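Local coordinates for protein ABC-type phosphate transport system, periplasmic component (Lactobacillus brevis, PDB 4ECF) that probably serves as the solute-binding protein of a PstSACB-type ABC transporter, binding phosphate for its import across the cytoplasmic membrane, at residues I83-N88 / A135-F140; N99-I104 / G168-V173; G107-T110 / E114-G117; V123-A128 / R160-T165. All coordinates share one frame; numbering follows the deposited sequence.

Overall arrangement
Contacts 1, 2 and 4 are buried and reach one mixed sheet through its neighbouring strands 73-87, 169-174 and 123-127. Each sets a helix against a strand, and no hydrogen bond joins the two segments. Aliphatic groups do the work, with an aromatic ring added in contact 1. Contact 3 differs. It lies on the surface in the loop after helix 98-105, and there a carboxylate and a backbone amide, with a water nearby, join a small apolar patch. Contacts 2 and 3 touch, because that loop folds back on the helix of contact 2. Contact 4 also holds an arginine that grips the bound phosphate, while contact 1 uses the helix that begins beside it.

Contact 1 of 4, residues I83-N88 / A135-F140; sequences ITPIVN and ATFEQF. With EDO (1,2-ethanediol), chain K; EDO (1,2-ethanediol), chain L.
The strand bearing I83 and P85 runs nearly square to the helix bearing T136 and F137, with the axes of the two short segments 9.3 Å apart at an angle of 87°. No hydrogen bond links the segments. I83 points at the helix and its CD1 presses on T136. The pair I83 CD1 to T136 CG2 measures 3.5 Å, closer than usual for two carbons, so the fit is tight. T136 keeps its hydroxyl for the carbonyl of G132, one turn back, and offers carbon to the strand. F137 has CG anti to the backbone N (chi1 -178°), which swings its ring over to the strand. P85 CG meets the ring at its edge, 4.1 Å from F137 CE1. I83 CG2 approaches the same ring obliquely. Y172 stacks on F137, and F105 packs edge-to-face with it.

N88 lies at the far end of the strand segment. Its ND2 gives a hydrogen bond to the carbonyl of V163 and another to an ethanediol, 3.1 Å from N88 ND2 to O2. Its OD1 accepts from K90 N and from the other hydroxyl of that ethanediol. A leucine here would probably leave the V163 carbonyl and the K90 amide without these partners.

I83, P85 and F137 thus join a long strand of the mixed sheet to a helix that crosses near one end of the segment, within the alpha/beta fold of a periplasmic binding protein. Helix 132-140 starts at the bound phosphate, which G132 N and T133 OG1 hold.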
loop_
_atom_site.group_PDB
_atom_site.type_symbol
_atom_site.label_atom_id
_atom_site.label_comp_id
_atom_site.label_asym_id
_atom_site.label_seq_id
_atom_site.Cartn_x
_atom_site.Cartn_y
_atom_site.Cartn_z
ATOM N N ILE A 83 -1.193 -5.302 -3.145
ATOM C CA ILE A 83 -1.929 -4.278 -3.916
ATOM C C ILE A 83 -2.673 -4.972 -5.048
ATOM O O ILE A 83 -2.111 -5.838 -5.769
ATOM C CB ILE A 83 -0.967 -3.215 -4.461
ATOM C CG1 ILE A 83 -0.330 -2.449 -3.297
ATOM C CG2 ILE A 83 -1.674 -2.263 -5.479
ATOM C CD1 ILE A 83 0.985 -1.819 -3.686
ATOM N N THR A 84 -3.924 -4.571 -5.227
ATOM C CA THR A 84 -4.782 -5.176 -6.247
ATOM C C THR A 84 -5.510 -4.115 -7.084
ATOM O O THR A 84 -5.918 -3.078 -6.567
ATOM C CB THR A 84 -5.811 -6.129 -5.659
ATOM O OG1 THR A 84 -6.557 -6.756 -6.721
ATOM C CG2 THR A 84 -6.788 -5.451 -4.731
ATOM N N PRO A 85 -5.620 -4.361 -8.388
ATOM C CA PRO A 85 -6.593 -3.556 -9.151
ATOM C C PRO A 85 -7.988 -3.792 -8.605
ATOM O O PRO A 85 -8.314 -4.883 -8.091
ATOM C CB PRO A 85 -6.499 -4.103 -10.572
ATOM C CG PRO A 85 -5.419 -5.108 -10.598
ATOM C CD PRO A 85 -5.083 -5.475 -9.190
ATOM N N ILE A 86 -8.799 -2.728 -8.643
ATOM C CA ILE A 86 -10.191 -2.797 -8.294
ATOM C C ILE A 86 -11.012 -2.125 -9.364
ATOM O O ILE A 86 -10.573 -1.177 -9.987
ATOM C CB ILE A 86 -10.507 -2.126 -6.920
ATOM C CG1 ILE A 86 -9.968 -0.687 -6.823
ATOM C CG2 ILE A 86 -9.935 -2.971 -5.749
ATOM C CD1 ILE A 86 -10.638 0.138 -5.726
ATOM N N VAL A 87 -12.200 -2.661 -9.604
ATOM C CA VAL A 87 -13.099 -2.108 -10.591
ATOM C C VAL A 87 -14.491 -1.910 -10.032
ATOM O O VAL A 87 -14.885 -2.520 -9.055
ATOM C CB VAL A 87 -13.182 -2.984 -11.856
ATOM C CG1 VAL A 87 -11.819 -3.118 -12.533
ATOM C CG2 VAL A 87 -13.784 -4.348 -11.543
ATOM N N ASN A 88 -15.237 -1.028 -10.689
ATOM C CA ASN A 88 -16.643 -0.867 -10.401
ATOM C C ASN A 88 -17.323 -2.205 -10.686
ATOM O O ASN A 88 -16.961 -2.905 -11.626
ATOM C CB ASN A 88 -17.202 0.252 -11.274
ATOM C CG ASN A 88 -18.692 0.464 -11.071
ATOM O OD1 ASN A 88 -19.509 -0.169 -11.736
ATOM N ND2 ASN A 88 -19.050 1.359 -10.170
ATOM N N ALA A 135 3.469 3.710 -7.097
ATOM C CA ALA A 135 4.804 3.288 -7.506
ATOM C C ALA A 135 4.909 1.780 -7.633
ATOM O O ALA A 135 5.482 1.250 -8.575
ATOM C CB ALA A 135 5.852 3.846 -6.551
ATOM N N THR A 136 4.331 1.080 -6.657
ATOM C CA THR A 136 4.407 -0.389 -6.615
ATOM C C THR A 136 3.606 -0.982 -7.747
ATOM O O THR A 136 4.046 -1.925 -8.426
ATOM C CB THR A 136 3.936 -0.918 -5.230
ATOM O OG1 THR A 136 4.787 -0.360 -4.221
ATOM C CG2 THR A 136 4.084 -2.423 -5.192
ATOM N N PHE A 137 2.462 -0.364 -8.028
ATOM C CA PHE A 137 1.552 -0.851 -9.056
ATOM C C PHE A 137 2.192 -0.666 -10.448
ATOM O O PHE A 137 2.214 -1.599 -11.275
ATOM C CB PHE A 137 0.191 -0.150 -8.956
ATOM C CG PHE A 137 -0.816 -0.642 -9.972
ATOM C CD1 PHE A 137 -1.403 -1.884 -9.825
ATOM C CD2 PHE A 137 -1.174 0.141 -11.081
ATOM C CE1 PHE A 137 -2.360 -2.343 -10.731
ATOM C CE2 PHE A 137 -2.112 -0.332 -12.005
ATOM C CZ PHE A 137 -2.707 -1.558 -11.822
ATOM N N GLU A 138 2.801 0.493 -10.668
ATOM C CA GLU A 138 3.471 0.740 -11.976
ATOM C C GLU A 138 4.637 -0.219 -12.201
ATOM O O GLU A 138 4.788 -0.782 -13.291
ATOM C CB GLU A 138 3.856 2.240 -12.121
ATOM C CG GLU A 138 2.587 3.134 -12.162
ATOM C CD GLU A 138 2.755 4.591 -12.611
ATOM O OE1 GLU A 138 3.866 5.131 -12.490
ATOM O OE2 GLU A 138 1.745 5.218 -13.032
ATOM N N GLN A 139 5.452 -0.428 -11.152
ATOM C CA GLN A 139 6.607 -1.267 -11.288
ATOM C C GLN A 139 6.230 -2.760 -11.462
ATOM O O GLN A 139 6.749 -3.426 -12.348
ATOM C CB GLN A 139 7.554 -1.069 -10.114
ATOM C CG GLN A 139 8.764 -1.990 -10.160
ATOM C CD GLN A 139 9.876 -1.547 -9.211
ATOM O OE1 GLN A 139 9.663 -0.704 -8.318
ATOM N NE2 GLN A 139 11.074 -2.100 -9.412
ATOM N N PHE A 140 5.367 -3.285 -10.582
ATOM C CA PHE A 140 5.131 -4.719 -10.526
ATOM C C PHE A 140 3.842 -5.206 -11.172
ATOM O O PHE A 140 3.691 -6.416 -11.443
ATOM C CB PHE A 140 5.236 -5.189 -9.057
ATOM C CG PHE A 140 6.586 -4.935 -8.451
ATOM C CD1 PHE A 140 7.663 -5.715 -8.825
ATOM C CD2 PHE A 140 6.785 -3.923 -7.528
ATOM C CE1 PHE A 140 8.920 -5.468 -8.317
ATOM C CE2 PHE A 140 8.046 -3.660 -7.014
ATOM C CZ PHE A 140 9.111 -4.436 -7.410
HETATM C C1 EDO K . -22.706 2.549 -11.233
HETATM O O1 EDO K . -22.088 1.458 -11.929
HETATM C C2 EDO K . -23.097 2.133 -9.822
HETATM O O2 EDO K . -21.959 1.577 -9.159
HETATM C C1 EDO L . 4.214 -6.823 -14.744
HETATM O O1 EDO L . 5.019 -5.798 -14.103
HETATM C C2 EDO L . 5.075 -8.007 -15.202
HETATM O O2 EDO L . 5.235 -8.067 -16.632
#

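Contact 2 of 4, residues N99-I104 / G168-V173; sequences NQLIKI and GAISYV
I170 spreads its two branches over two residues of helix 98-105, L101 and I104. The longer branch ends at CD1, 4.2 Å from L101 CD1. The shorter branch, CG2, lies 4.1 Å from I104 CG2. In I170 the CG1 arm is anti to the backbone N (chi1 -178°), and CG2 sits between the backbone N and the carbonyl carbon. The single side chain can therefore meet both helix residues, which are three apart and nearly one turn from each other.

I104 points toward the strand, and its methyl CG2 does the touching. I104 and I170 cross obliquely. L101 starts off to one side of the strand, and its CD1 brings it to I170. L101 also packs on F137 and L142. L124 of strand 123-127 touches both I104 and I170, and so extends the same apolar patch. L101, I104 and I170 are all buried, and only hydrocarbon meets between the two segments.

The next two strand residues have polar ends with partners on strand 123-127. S171 OG bonds to the carbonyl of I125. Y172 OH bonds to N126 ND2 and to the backbone N of R127. S171 also packs on V159 and V163 of helix 156-165, on the other face of the sheet from I170. Helices thus cover both faces of strand 169-174, the layered alpha/beta/alpha build of a periplasmic binding protein lobe.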
loop_
_atom_site.group_PDB
_atom_site.type_symbol
_atom_site.label_atom_id
_atom_site.label_comp_id
_atom_site.label_asym_id
_atom_site.label_seq_id
_atom_site.Cartn_x
_atom_site.Cartn_y
_atom_site.Cartn_z
ATOM N N ASN A 99 -0.977 -7.912 -20.156
ATOM C CA ASN A 99 -0.999 -7.091 -21.362
ATOM C C ASN A 99 -2.275 -6.252 -21.427
ATOM O O ASN A 99 -2.219 -5.073 -21.800
ATOM C CB ASN A 99 -0.852 -7.962 -22.618
ATOM C CG ASN A 99 -0.741 -7.146 -23.892
ATOM O OD1 ASN A 99 -1.627 -7.199 -24.748
ATOM N ND2 ASN A 99 0.354 -6.390 -24.021
ATOM N N GLN A 100 -3.428 -6.844 -21.079
ATOM C CA GLN A 100 -4.672 -6.082 -21.029
ATOM C C GLN A 100 -4.618 -4.967 -19.992
ATOM O O GLN A 100 -5.064 -3.870 -20.271
ATOM C CB GLN A 100 -5.895 -6.966 -20.751
ATOM C CG GLN A 100 -6.222 -7.963 -21.857
ATOM C CD GLN A 100 -7.241 -8.990 -21.447
ATOM O OE1 GLN A 100 -7.216 -9.513 -20.314
ATOM N NE2 GLN A 100 -8.104 -9.386 -22.417
ATOM N N LEU A 101 -4.085 -5.269 -18.795
ATOM C CA LEU A 101 -3.979 -4.265 -17.747
ATOM C C LEU A 101 -3.123 -3.071 -18.201
ATOM O O LEU A 101 -3.484 -1.892 -17.980
ATOM C CB LEU A 101 -3.419 -4.909 -16.485
ATOM C CG LEU A 101 -3.331 -3.968 -15.278
ATOM C CD1 LEU A 101 -4.697 -3.621 -14.666
ATOM C CD2 LEU A 101 -2.457 -4.585 -14.199
ATOM N N ILE A 102 -2.010 -3.360 -18.866
ATOM C CA ILE A 102 -1.098 -2.315 -19.330
ATOM C C ILE A 102 -1.809 -1.476 -20.382
ATOM O O ILE A 102 -1.797 -0.261 -20.340
ATOM C CB ILE A 102 0.185 -2.897 -19.887
ATOM C CG1 ILE A 102 1.065 -3.418 -18.756
ATOM C CG2 ILE A 102 0.971 -1.849 -20.681
ATOM C CD1 ILE A 102 2.197 -4.337 -19.179
ATOM N N LYS A 103 -2.468 -2.152 -21.306
ATOM C CA LYS A 103 -3.167 -1.463 -22.392
ATOM C C LYS A 103 -4.270 -0.597 -21.831
ATOM O O LYS A 103 -4.564 0.447 -22.403
ATOM C CB LYS A 103 -3.697 -2.435 -23.446
ATOM C CG LYS A 103 -2.591 -3.014 -24.334
ATOM C CD LYS A 103 -3.206 -3.946 -25.368
ATOM C CE LYS A 103 -2.231 -4.330 -26.447
ATOM N NZ LYS A 103 -2.981 -5.116 -27.466
ATOM N N ILE A 104 -4.939 -1.032 -20.769
ATOM C CA ILE A 104 -5.968 -0.172 -20.154
ATOM C C ILE A 104 -5.366 1.071 -19.516
ATOM O O ILE A 104 -5.837 2.188 -19.746
ATOM C CB ILE A 104 -6.866 -0.980 -19.173
ATOM C CG1 ILE A 104 -7.753 -1.926 -20.008
ATOM C CG2 ILE A 104 -7.676 -0.059 -18.230
ATOM C CD1 ILE A 104 -8.573 -2.935 -19.227
ATOM N N GLY A 168 -17.678 2.218 -14.997
ATOM C CA GLY A 168 -16.518 2.051 -15.861
ATOM C C GLY A 168 -15.159 2.152 -15.161
ATOM O O GLY A 168 -14.147 1.956 -15.800
ATOM N N ALA A 169 -15.145 2.461 -13.861
ATOM C CA ALA A 169 -13.887 2.823 -13.151
ATOM C C ALA A 169 -12.970 1.631 -12.866
ATOM O O ALA A 169 -13.433 0.563 -12.500
ATOM C CB ALA A 169 -14.200 3.547 -11.840
ATOM N N ILE A 170 -11.679 1.886 -13.018
ATOM C CA ILE A 170 -10.634 1.036 -12.499
ATOM C C ILE A 170 -9.570 1.845 -11.755
ATOM O O ILE A 170 -9.192 2.906 -12.161
ATOM C CB ILE A 170 -10.021 0.181 -13.635
ATOM C CG1 ILE A 170 -8.952 -0.750 -13.096
ATOM C CG2 ILE A 170 -9.481 1.078 -14.779
ATOM C CD1 ILE A 170 -8.445 -1.801 -14.091
ATOM N N SER A 171 -9.066 1.270 -10.667
ATOM C CA SER A 171 -7.946 1.840 -9.906
ATOM C C SER A 171 -7.191 0.700 -9.232
ATOM O O SER A 171 -7.277 -0.464 -9.647
ATOM C CB SER A 171 -8.398 2.878 -8.889
ATOM O OG SER A 171 -7.296 3.667 -8.453
ATOM N N TYR A 172 -6.413 1.076 -8.248
ATOM C CA TYR A 172 -5.595 0.112 -7.501
ATOM C C TYR A 172 -5.605 0.505 -6.040
ATOM O O TYR A 172 -5.572 1.693 -5.721
ATOM C CB TYR A 172 -4.184 0.081 -8.094
ATOM C CG TYR A 172 -3.661 1.414 -8.474
ATOM C CD1 TYR A 172 -3.076 2.241 -7.546
ATOM C CD2 TYR A 172 -3.855 1.935 -9.768
ATOM C CE1 TYR A 172 -2.610 3.501 -7.881
ATOM C CE2 TYR A 172 -3.392 3.182 -10.121
ATOM C CZ TYR A 172 -2.765 3.985 -9.164
ATOM O OH TYR A 172 -2.306 5.243 -9.515
ATOM N N VAL A 173 -5.563 -0.497 -5.142
ATOM C CA VAL A 173 -5.618 -0.260 -3.727
ATOM C C VAL A 173 -5.020 -1.426 -2.967
ATOM O O VAL A 173 -4.994 -2.571 -3.445
ATOM C CB VAL A 173 -7.070 0.010 -3.239
ATOM C CG1 VAL A 173 -7.893 -1.286 -3.120
ATOM C CG2 VAL A 173 -7.065 0.910 -2.022
#

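Contact 3 of 4, residues G107-T110 / E114-G117; sequences GQIT and EVGG
The direct hydrogen bond runs from T110 N to E114 OE2, 2.9 Å long with an N-H...O angle of 152°. The amide meets OE2 from above the carboxylate plane, 35° out of it. OE2 also accepts from N111 N, so two successive backbone amides grip one oxygen and probably hold it in place. They would probably favour the charged form of the carboxylate. A water donates to Q108 O, 2.7 Å away. It also lies against E114 OE1, but that leg is unusually short and is best taken with caution.

The apolar contacts centre on I109. Its CD1 packs on V115 CG1 at 3.9 Å. Its CG2 lies alongside the E114 chain, 3.8 Å from E114 CB. An alanine in place of I109 would probably open a gap beside V115 and leave the E114 chain less well supported. I109 and E114 slide past each other in opposite directions. The E114 chain is extended beyond CG, which lets its carboxylate reach back over I109 to the T110 amide.

The loop begins at G107, where positive phi and two bonds back into the last turn make a Schellman motif ending helix 98-105. I109 then folds back on that helix, touching K103 and I104 and bonding through its backbone to K103. V115 rests on Q100 of the same helix. T110 pairs through its backbone with I122, just ahead of strand 123-127.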
loop_
_atom_site.group_PDB
_atom_site.type_symbol
_atom_site.label_atom_id
_atom_site.label_comp_id
_atom_site.label_asym_id
_atom_site.label_seq_id
_atom_site.Cartn_x
_atom_site.Cartn_y
_atom_site.Cartn_z
ATOM N N GLY A 107 -4.136 3.653 -21.934
ATOM C CA GLY A 107 -5.144 4.235 -22.823
ATOM C C GLY A 107 -5.293 3.591 -24.189
ATOM O O GLY A 107 -5.997 4.112 -25.053
ATOM N N GLN A 108 -4.606 2.486 -24.435
ATOM C CA GLN A 108 -4.741 1.776 -25.694
ATOM C C GLN A 108 -6.080 1.054 -25.844
ATOM O O GLN A 108 -6.573 0.887 -26.944
ATOM C CB GLN A 108 -3.615 0.754 -25.840
ATOM C CG GLN A 108 -2.241 1.395 -25.945
ATOM C CD GLN A 108 -1.182 0.349 -25.917
ATOM O OE1 GLN A 108 -1.008 -0.371 -26.901
ATOM N NE2 GLN A 108 -0.527 0.192 -24.783
ATOM N N ILE A 109 -6.628 0.579 -24.732
ATOM C CA ILE A 109 -7.958 -0.015 -24.663
ATOM C C ILE A 109 -8.821 0.967 -23.885
ATOM O O ILE A 109 -8.426 1.444 -22.809
ATOM C CB ILE A 109 -7.925 -1.361 -23.931
ATOM C CG1 ILE A 109 -7.320 -2.450 -24.847
ATOM C CG2 ILE A 109 -9.323 -1.770 -23.458
ATOM C CD1 ILE A 109 -7.010 -3.749 -24.113
ATOM N N THR A 110 -9.958 1.354 -24.462
ATOM C CA THR A 110 -10.769 2.430 -23.851
ATOM C C THR A 110 -12.212 2.022 -23.489
ATOM O O THR A 110 -12.938 2.810 -22.923
ATOM C CB THR A 110 -10.847 3.657 -24.789
ATOM O OG1 THR A 110 -11.437 3.262 -26.018
ATOM C CG2 THR A 110 -9.434 4.263 -25.022
ATOM N N GLU A 114 -13.705 -4.546 -24.994
ATOM C CA GLU A 114 -12.480 -4.979 -25.637
ATOM C C GLU A 114 -11.795 -6.097 -24.849
ATOM O O GLU A 114 -10.938 -6.801 -25.397
ATOM C CB GLU A 114 -11.506 -3.809 -25.787
ATOM C CG GLU A 114 -12.041 -2.701 -26.692
ATOM C CD GLU A 114 -11.071 -1.542 -26.822
ATOM O OE1 GLU A 114 -10.013 -1.758 -27.445
ATOM O OE2 GLU A 114 -11.345 -0.416 -26.307
ATOM N N VAL A 115 -12.177 -6.270 -23.594
ATOM C CA VAL A 115 -11.578 -7.286 -22.757
ATOM C C VAL A 115 -12.663 -8.241 -22.229
ATOM O O VAL A 115 -12.465 -8.924 -21.250
ATOM C CB VAL A 115 -10.730 -6.701 -21.606
ATOM C CG1 VAL A 115 -9.522 -5.964 -22.120
ATOM C CG2 VAL A 115 -11.547 -5.777 -20.688
ATOM N N GLY A 116 -13.792 -8.303 -22.932
ATOM C CA GLY A 116 -14.872 -9.258 -22.633
ATOM C C GLY A 116 -15.913 -8.758 -21.653
ATOM O O GLY A 116 -16.737 -9.538 -21.169
ATOM N N GLY A 117 -15.862 -7.472 -21.314
ATOM C CA GLY A 117 -16.790 -6.886 -20.360
ATOM C C GLY A 117 -17.950 -6.183 -21.043
ATOM O O GLY A 117 -18.214 -6.414 -22.214
HETATM O O HOH W 1 -8.733 0.205 -28.411
#

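Contact 4 of 4, residues V123-A128 / R160-T165; sequences VLINRA and RSIVAT. With PO4 (phosphate ion), chain B; ACT (acetate ion), chain C; EDO (1,2-ethanediol), chain K.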
loop_
_atom_site.group_PDB
_atom_site.type_symbol
_atom_site.label_atom_id
_atom_site.label_comp_id
_atom_site.label_asym_id
_atom_site.label_seq_id
_atom_site.Cartn_x
_atom_site.Cartn_y
_atom_site.Cartn_z
ATOM N N VAL A 123 -12.963 4.336 -17.154
ATOM C CA VAL A 123 -12.548 5.537 -16.460
ATOM C C VAL A 123 -11.391 5.182 -15.560
ATOM O O VAL A 123 -11.583 4.495 -14.530
ATOM C CB VAL A 123 -13.703 6.112 -15.585
ATOM C CG1 VAL A 123 -13.237 7.347 -14.812
ATOM C CG2 VAL A 123 -14.931 6.421 -16.439
ATOM N N LEU A 124 -10.197 5.646 -15.921
ATOM C CA LEU A 124 -9.018 5.412 -15.095
ATOM C C LEU A 124 -9.071 6.338 -13.897
ATOM O O LEU A 124 -9.346 7.546 -14.025
ATOM C CB LEU A 124 -7.717 5.662 -15.896
ATOM C CG LEU A 124 -7.509 4.795 -17.132
ATOM C CD1 LEU A 124 -6.248 5.258 -17.857
ATOM C CD2 LEU A 124 -7.475 3.310 -16.801
ATOM N N ILE A 125 -8.803 5.762 -12.727
ATOM C CA ILE A 125 -8.635 6.534 -11.500
ATOM C C ILE A 125 -7.233 6.258 -10.968
ATOM O O ILE A 125 -6.859 5.111 -10.767
ATOM C CB ILE A 125 -9.707 6.149 -10.451
ATOM C CG1 ILE A 125 -11.124 6.262 -11.038
ATOM C CG2 ILE A 125 -9.544 6.988 -9.186
ATOM C CD1 ILE A 125 -11.581 7.665 -11.300
ATOM N N ASN A 126 -6.441 7.303 -10.774
ATOM C CA ASN A 126 -5.069 7.141 -10.296
ATOM C C ASN A 126 -4.904 7.776 -8.935
ATOM O O ASN A 126 -5.707 8.627 -8.511
ATOM C CB ASN A 126 -4.078 7.799 -11.274
ATOM C CG ASN A 126 -3.710 6.879 -12.409
ATOM O OD1 ASN A 126 -3.880 7.237 -13.569
ATOM N ND2 ASN A 126 -3.174 5.729 -12.093
ATOM N N ARG A 127 -3.853 7.361 -8.223
ATOM C CA ARG A 127 -3.391 8.155 -7.129
ATOM C C ARG A 127 -2.412 9.194 -7.644
ATOM O O ARG A 127 -1.840 9.060 -8.741
ATOM C CB ARG A 127 -2.706 7.256 -6.083
ATOM C CG ARG A 127 -3.638 6.276 -5.387
ATOM C CD ARG A 127 -4.480 6.900 -4.261
ATOM N NE ARG A 127 -3.594 7.621 -3.355
ATOM C CZ ARG A 127 -2.847 7.030 -2.434
ATOM N NH1 ARG A 127 -2.920 5.718 -2.253
ATOM N NH2 ARG A 127 -2.014 7.742 -1.721
ATOM N N ALA A 128 -2.166 10.203 -6.814
ATOM C CA ALA A 128 -1.153 11.203 -7.096
ATOM C C ALA A 128 0.263 10.663 -6.996
ATOM O O ALA A 128 0.545 9.715 -6.256
ATOM C CB ALA A 128 -1.327 12.396 -6.174
ATOM N N ARG A 160 -11.057 3.962 -3.408
ATOM C CA ARG A 160 -12.109 2.960 -3.239
ATOM C C ARG A 160 -13.543 3.556 -3.419
ATOM O O ARG A 160 -14.366 2.986 -4.127
ATOM C CB ARG A 160 -11.957 2.250 -1.899
ATOM C CG ARG A 160 -13.116 1.306 -1.610
ATOM C CD ARG A 160 -12.960 0.700 -0.240
ATOM N NE ARG A 160 -12.949 1.678 0.850
ATOM C CZ ARG A 160 -12.565 1.421 2.094
ATOM N NH1 ARG A 160 -12.132 0.220 2.449
ATOM N NH2 ARG A 160 -12.612 2.384 3.015
ATOM N N SER A 161 -13.855 4.677 -2.773
ATOM C CA SER A 161 -15.213 5.229 -2.869
ATOM C C SER A 161 -15.584 5.712 -4.260
ATOM O O SER A 161 -16.734 5.525 -4.704
ATOM C CB SER A 161 -15.451 6.353 -1.847
ATOM O OG SER A 161 -14.423 7.305 -1.902
ATOM N N ILE A 162 -14.626 6.305 -4.977
ATOM C CA ILE A 162 -14.873 6.792 -6.322
ATOM C C ILE A 162 -15.046 5.602 -7.277
ATOM O O ILE A 162 -15.920 5.614 -8.158
ATOM C CB ILE A 162 -13.735 7.723 -6.806
ATOM C CG1 ILE A 162 -13.762 9.044 -6.023
ATOM C CG2 ILE A 162 -13.843 7.972 -8.309
ATOM C CD1 ILE A 162 -14.930 9.940 -6.362
ATOM N N VAL A 163 -14.235 4.561 -7.107
ATOM C CA VAL A 163 -14.400 3.366 -7.957
ATOM C C VAL A 163 -15.777 2.751 -7.747
ATOM O O VAL A 163 -16.447 2.381 -8.705
ATOM C CB VAL A 163 -13.248 2.326 -7.748
ATOM C CG1 VAL A 163 -13.589 0.945 -8.349
ATOM C CG2 VAL A 163 -11.961 2.880 -8.352
ATOM N N ALA A 164 -16.212 2.684 -6.482
ATOM C CA ALA A 164 -17.498 2.084 -6.146
ATOM C C ALA A 164 -18.669 2.733 -6.853
ATOM O O ALA A 164 -19.576 2.036 -7.314
ATOM C CB ALA A 164 -17.713 2.095 -4.627
ATOM N N THR A 165 -18.644 4.063 -6.963
ATOM C CA THR A 165 -19.770 4.817 -7.492
ATOM C C THR A 165 -19.634 5.282 -8.917
ATOM O O THR A 165 -20.571 5.883 -9.443
ATOM C CB THR A 165 -19.995 6.053 -6.593
ATOM O OG1 THR A 165 -18.854 6.930 -6.658
ATOM C CG2 THR A 165 -20.223 5.609 -5.158
HETATM P P PO4 B . 0.142 5.288 -0.267
HETATM O O1 PO4 B . -0.321 4.843 -1.648
HETATM O O2 PO4 B . 1.531 5.815 -0.249
HETATM O O3 PO4 B . -0.825 6.243 0.376
HETATM O O4 PO4 B . 0.111 4.012 0.708
HETATM C C ACT C . -9.947 0.196 5.550
HETATM O O ACT C . -10.878 -0.402 4.969
HETATM O OXT ACT C . -8.834 -0.351 5.674
HETATM C CH3 ACT C . -10.185 1.582 6.087
HETATM C C1 EDO K . -22.706 2.549 -11.233
HETATM O O1 EDO K . -22.088 1.458 -11.929
HETATM C C2 EDO K . -23.097 2.133 -9.822
HETATM O O2 EDO K . -21.959 1.577 -9.159
#
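I125 and I162 meet within a beta-alpha-beta crossover. Helix 156-165 links strand 151-153 to strand 169-174, and strand 123-127 lies parallel between those two. I125 points at the helix, and its CD1 comes 3.8 Å from I162 CG2. The two isoleucines cross at about a right angle. I162 was deposited in two conformers, so this fit holds for one of them. V163 adds a looser contact, its CG2 4.4 Å from I125 CG1. No hydrogen bond links the segments.

R127, further along the strand, turns to the bound phosphate. Its chain bends at chi2 and chi3, and this fold brings the guanidinium up to the ion. R127 NH2 gives phosphate O3 a fairly straight bond of 2.8 Å (164°), met at the edge of the group and in its plane. R127 NH1 makes a weak bond to O1, which lies oblique to the guanidinium. S131, G132, T133, T12, A13 and T41 also bind the ion. The site is consistent with the phosphate-binding pocket expected of a PstS protein.

On the helix, R160 NH1 bonds to an acetate O at 2.9 Å, also at the edge and in plane. The same NH1 bonds to the carbonyl of Y177. The acetate probably comes from the crystallisation liquor.

Around the isoleucine pair, I125 and I162 both pack on Q151 and Q153 of strand 151-153. R127 leans on S156 and V159 of helix 156-165, so that helix flanks the strand from I125 to the phosphate end.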